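Local coordinates for 457aa long hypothetical protein (Pyrococcus horikoshii, PDB 2CSU) that is of unknown function but joins a Rossmann-like CoA-binding domain to two domains related to succinyl-CoA ligases, at residues L23-E26 against V27-L31; L161-G164 against I165-T169. All coordinates share one frame; numbering follows the deposited sequence.

Overall arrangement
The two contacts follow each other along the chain, neither nesting nor crossing, and each spans successive turns of one helix and so closes no long loop. Interaction 1 lies in helix 23-31, which links strands 10-14 and 38-42 of the parallel sheet in the CoA-binding domain. Interaction 2 lies in helix 159-171, between strands 152-156 and 175-181 of the flavodoxin-like domain. Their centres are about 18 Å apart and their nearest atoms about 9 Å, without touching. The chain around residues 142 to 145 relates them: Thr142 and Phe143 meet helix 23-31, whereas Ile144 and Thr145 lie against helix 159-171.

Interaction 1 of 2, residues L23-E26 against V27-L31; sequences LGYE and VFKNL
Glu26 and Lys29, three residues apart in helix 23-31, lie side by side and point the same way, bringing carboxylate and ammonium together on a partly exposed flank. Their salt bridge is loose: Lys29 NZ is 3.1 Å from Glu26 OE1 and 3.3 Å from Glu26 OE2, both weak as hydrogen bonds. The Glu26 chain leaves beside its own backbone N (chi1 -64°) and bends again at chi2, turning the carboxylate so that both of its oxygens come within this weak-bonding range of the ammonium. Lys29, itself bent at three torsions, also brings NZ to the edge of the Tyr25 ring, near its plane; the ammonium does not sit over the ring face, and the exact closeness there is doubtful.

A second link starts from Glu26. A water donates to Glu26 OE1 and accepts from Asn30 ND2 at 3.1 Å, joining acid to amide one turn on, while Asn30 N bonds to Glu26 O at 2.8 Å. Asn30 suits this place because its amide can also give ND2 to Thr142 O.

Val27 belongs to the buried side. Its N bonds to Leu23 O at 3.1 Å, almost in line with the carbonyl, and its CG2 methyl rests 3.3 Å from that same oxygen. A branched apolar residue fills this inner flank compactly.

The helix is the crossover between the parallel strands 10-14 and 38-42. Val27 and Phe28 pack on Val13, Phe28 also reaches Val39 and Pro41, and Leu31 meets strands 10-14, 38-42 and 139-142.

Interaction 2 of 2, residues L161-G164 against I165-T169; sequences LGAG and IVYKT
Within the beta-alpha-beta crossover of the flavodoxin-like domain, Leu161 meets Ile165 and Ala163 meets Tyr167, one turn apart on the buried helix 159-171. Ile165 CD1 comes to 3.5 Å from Leu161 CG, over the methine side of the leucine, with Leu161 CD1 and CD2 flanking it at 4.0 and 3.8 Å. Ile165 carries CG1 beside its backbone N (chi1 -75°), which leans the branch back over the preceding turn, where CG1 lies 3.3 Å from Leu161 O. That oxygen accepts Ile165 N at 2.9 Å, so it takes the N-H and is also covered by CG1. Apolar side chains suit this enclosed place, packed against Ile276.

Tyr167 makes the other distinctive arrangement. With CG beside the backbone N (chi1 -52°) and chi2 at -25°, far from the usual near-perpendicular setting, the ring lays its face over the previous turn. Ala163 O sits over the centre of that face, 3.1 Å above the ring plane, while also accepting the tyrosine's own N-H. Farther out along the ring, the small methyl of Ala163 is near its outer end, CB lying 4.0 Å from Tyr167 CZ, and Gly164 CA lies obliquely to the ring. Gly162 O takes Val166 N at 3.0 Å and, weakly, Ile165 N.

Lys168 leads its end away to salt bridges with Glu172 and Asp277, giving this buried amine charged partners.

Strands 152-156 and 175-181, which the helix connects, run parallel and pair directly. Ile165 and Thr169 press on Phe176 of the latter strand, Leu161 and Ile165 on Ile276 of helix 276-283, while Tyr167 packs on Ile144 and on Val415 of the second subunit.

Interaction 1 of 2, residues L23-E26 against V27-L31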
loop_
_atom_site.group_PDB
_atom_site.type_symbol
_atom_site.label_atom_id
_atom_site.label_comp_id
_atom_site.label_asym_id
_atom_site.label_seq_id
_atom_site.Cartn_x
_atom_site.Cartn_y
_atom_site.Cartn_z
ATOM N N LEU A 23 16.593 25.787 -3.396
ATOM C CA LEU A 23 15.387 25.559 -2.614
ATOM C C LEU A 23 14.500 26.802 -2.561
ATOM O O LEU A 23 13.269 26.701 -2.587
ATOM C CB LEU A 23 15.764 25.107 -1.194
ATOM C CG LEU A 23 16.639 23.854 -1.076
ATOM C CD1 LEU A 23 16.945 23.557 0.391
ATOM C CD2 LEU A 23 15.930 22.684 -1.702
ATOM N N GLY A 24 15.127 27.972 -2.488
ATOM C CA GLY A 24 14.377 29.214 -2.452
ATOM C C GLY A 24 13.484 29.391 -3.669
ATOM O O GLY A 24 12.466 30.074 -3.612
ATOM N N TYR A 25 13.874 28.768 -4.775
ATOM C CA TYR A 25 13.110 28.839 -6.023
ATOM C C TYR A 25 11.781 28.101 -5.871
ATOM O O TYR A 25 10.728 28.623 -6.227
ATOM C CB TYR A 25 13.929 28.216 -7.165
ATOM C CG TYR A 25 13.154 27.992 -8.446
ATOM C CD1 TYR A 25 13.056 28.992 -9.419
ATOM C CD2 TYR A 25 12.466 26.799 -8.659
ATOM C CE1 TYR A 25 12.288 28.806 -10.563
ATOM C CE2 TYR A 25 11.695 26.600 -9.787
ATOM C CZ TYR A 25 11.604 27.607 -10.739
ATOM O OH TYR A 25 10.814 27.409 -11.853
ATOM N N GLU A 26 11.836 26.884 -5.332
ATOM C CA GLU A 26 10.640 26.070 -5.136
ATOM C C GLU A 26 9.690 26.658 -4.098
ATOM O O GLU A 26 8.469 26.537 -4.213
ATOM C CB GLU A 26 11.025 24.653 -4.692
ATOM C CG GLU A 26 11.811 23.818 -5.691
ATOM C CD GLU A 26 11.086 23.623 -7.013
ATOM O OE1 GLU A 26 9.835 23.515 -7.010
ATOM O OE2 GLU A 26 11.779 23.556 -8.057
ATOM N N VAL A 27 10.247 27.275 -3.065
ATOM C CA VAL A 27 9.420 27.845 -2.025
ATOM C C VAL A 27 8.582 29.001 -2.577
ATOM O O VAL A 27 7.368 29.073 -2.340
ATOM C CB VAL A 27 10.281 28.358 -0.847
ATOM C CG1 VAL A 27 9.409 29.066 0.154
ATOM C CG2 VAL A 27 11.030 27.197 -0.193
ATOM N N PHE A 28 9.225 29.914 -3.302
ATOM C CA PHE A 28 8.430 31.012 -3.830
ATOM C C PHE A 28 7.442 30.514 -4.884
ATOM O O PHE A 28 6.314 30.979 -5.001
ATOM C CB PHE A 28 9.389 32.033 -4.446
ATOM C CG PHE A 28 8.650 33.300 -4.764
ATOM C CD1 PHE A 28 8.107 34.055 -3.732
ATOM C CD2 PHE A 28 8.527 33.716 -6.078
ATOM C CE1 PHE A 28 7.440 35.238 -4.022
ATOM C CE2 PHE A 28 7.858 34.905 -6.360
ATOM C CZ PHE A 28 7.315 35.670 -5.336
ATOM N N LYS A 29 7.922 29.554 -5.696
ATOM C CA LYS A 29 7.057 28.964 -6.707
ATOM C C LYS A 29 5.781 28.402 -6.080
ATOM O O LYS A 29 4.669 28.614 -6.548
ATOM C CB LYS A 29 7.830 27.839 -7.395
ATOM C CG LYS A 29 6.900 26.765 -7.964
ATOM C CD LYS A 29 7.378 26.242 -9.319
ATOM C CE LYS A 29 8.000 24.844 -9.223
ATOM N NZ LYS A 29 9.343 24.861 -9.802
ATOM N N ASN A 30 5.979 27.626 -5.002
ATOM C CA ASN A 30 4.830 27.042 -4.323
ATOM C C ASN A 30 3.938 28.121 -3.707
ATOM O O ASN A 30 2.724 27.986 -3.633
ATOM C CB ASN A 30 5.346 26.104 -3.233
ATOM C CG ASN A 30 5.913 24.863 -3.871
ATOM O OD1 ASN A 30 5.352 24.299 -4.806
ATOM N ND2 ASN A 30 7.060 24.422 -3.330
ATOM N N LEU A 31 4.509 29.206 -3.197
ATOM C CA LEU A 31 3.694 30.227 -2.553
ATOM C C LEU A 31 2.946 31.124 -3.534
ATOM O O LEU A 31 2.175 31.994 -3.117
ATOM C CB LEU A 31 4.556 31.080 -1.609
ATOM C CG LEU A 31 5.023 30.292 -0.375
ATOM C CD1 LEU A 31 5.902 31.153 0.519
ATOM C CD2 LEU A 31 3.797 29.800 0.387
HETATM O O HOH W 1 7.623 21.961 -5.152
#

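Interaction 2 of 2, residues L161-G164 against I165-T169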
loop_
_atom_site.group_PDB
_atom_site.type_symbol
_atom_site.label_atom_id
_atom_site.label_comp_id
_atom_site.label_asym_id
_atom_site.label_seq_id
_atom_site.Cartn_x
_atom_site.Cartn_y
_atom_site.Cartn_z
ATOM N N LEU A 161 11.023 11.806 5.296
ATOM C CA LEU A 161 9.856 10.953 5.453
ATOM C C LEU A 161 8.614 11.802 5.161
ATOM O O LEU A 161 7.668 11.339 4.540
ATOM C CB LEU A 161 9.762 10.398 6.872
ATOM C CG LEU A 161 8.579 9.445 6.958
ATOM C CD1 LEU A 161 8.845 8.260 6.009
ATOM C CD2 LEU A 161 8.372 8.971 8.391
ATOM N N GLY A 162 8.622 13.044 5.621
ATOM C CA GLY A 162 7.501 13.926 5.359
ATOM C C GLY A 162 7.190 14.007 3.867
ATOM O O GLY A 162 6.071 13.735 3.447
ATOM N N ALA A 163 8.176 14.369 3.056
ATOM C CA ALA A 163 7.969 14.455 1.613
ATOM C C ALA A 163 7.467 13.137 1.016
ATOM O O ALA A 163 6.526 13.117 0.211
ATOM C CB ALA A 163 9.262 14.869 0.930
ATOM N N GLY A 164 8.099 12.037 1.409
ATOM C CA GLY A 164 7.715 10.743 0.888
ATOM C C GLY A 164 6.281 10.364 1.211
ATOM O O GLY A 164 5.612 9.702 0.422
ATOM N N ILE A 165 5.817 10.773 2.381
ATOM C CA ILE A 165 4.461 10.476 2.799
ATOM C C ILE A 165 3.503 11.368 2.002
ATOM O O ILE A 165 2.464 10.913 1.550
ATOM C CB ILE A 165 4.323 10.655 4.351
ATOM C CG1 ILE A 165 4.987 9.457 5.040
ATOM C CG2 ILE A 165 2.861 10.741 4.774
ATOM C CD1 ILE A 165 5.063 9.542 6.558
ATOM N N VAL A 166 3.873 12.627 1.798
ATOM C CA VAL A 166 3.037 13.525 1.011
ATOM C C VAL A 166 2.826 12.911 -0.374
ATOM O O VAL A 166 1.696 12.837 -0.861
ATOM C CB VAL A 166 3.690 14.918 0.892
ATOM C CG1 VAL A 166 2.975 15.763 -0.150
ATOM C CG2 VAL A 166 3.640 15.623 2.238
ATOM N N TYR A 167 3.897 12.441 -1.005
ATOM C CA TYR A 167 3.768 11.828 -2.327
ATOM C C TYR A 167 2.918 10.584 -2.234
ATOM O O TYR A 167 2.144 10.280 -3.141
ATOM C CB TYR A 167 5.130 11.441 -2.918
ATOM C CG TYR A 167 6.140 12.561 -2.912
ATOM C CD1 TYR A 167 5.727 13.894 -2.909
ATOM C CD2 TYR A 167 7.513 12.292 -2.898
ATOM C CE1 TYR A 167 6.644 14.932 -2.885
ATOM C CE2 TYR A 167 8.442 13.334 -2.877
ATOM C CZ TYR A 167 7.995 14.646 -2.869
ATOM O OH TYR A 167 8.892 15.680 -2.831
ATOM N N LYS A 168 3.075 9.852 -1.135
ATOM C CA LYS A 168 2.315 8.635 -0.934
ATOM C C LYS A 168 0.827 8.923 -0.911
ATOM O O LYS A 168 0.069 8.370 -1.699
ATOM C CB LYS A 168 2.719 7.965 0.379
ATOM C CG LYS A 168 2.002 6.631 0.636
ATOM C CD LYS A 168 2.498 5.974 1.922
ATOM C CE LYS A 168 2.221 4.477 1.939
ATOM N NZ LYS A 168 0.791 4.091 1.999
ATOM N N THR A 169 0.417 9.792 0.009
ATOM C CA THR A 169 -0.987 10.165 0.174
ATOM C C THR A 169 -1.627 10.761 -1.078
ATOM O O THR A 169 -2.803 10.529 -1.348
ATOM C CB THR A 169 -1.141 11.171 1.317
ATOM O OG1 THR A 169 -0.166 12.209 1.163
ATOM C CG2 THR A 169 -0.944 10.476 2.666
#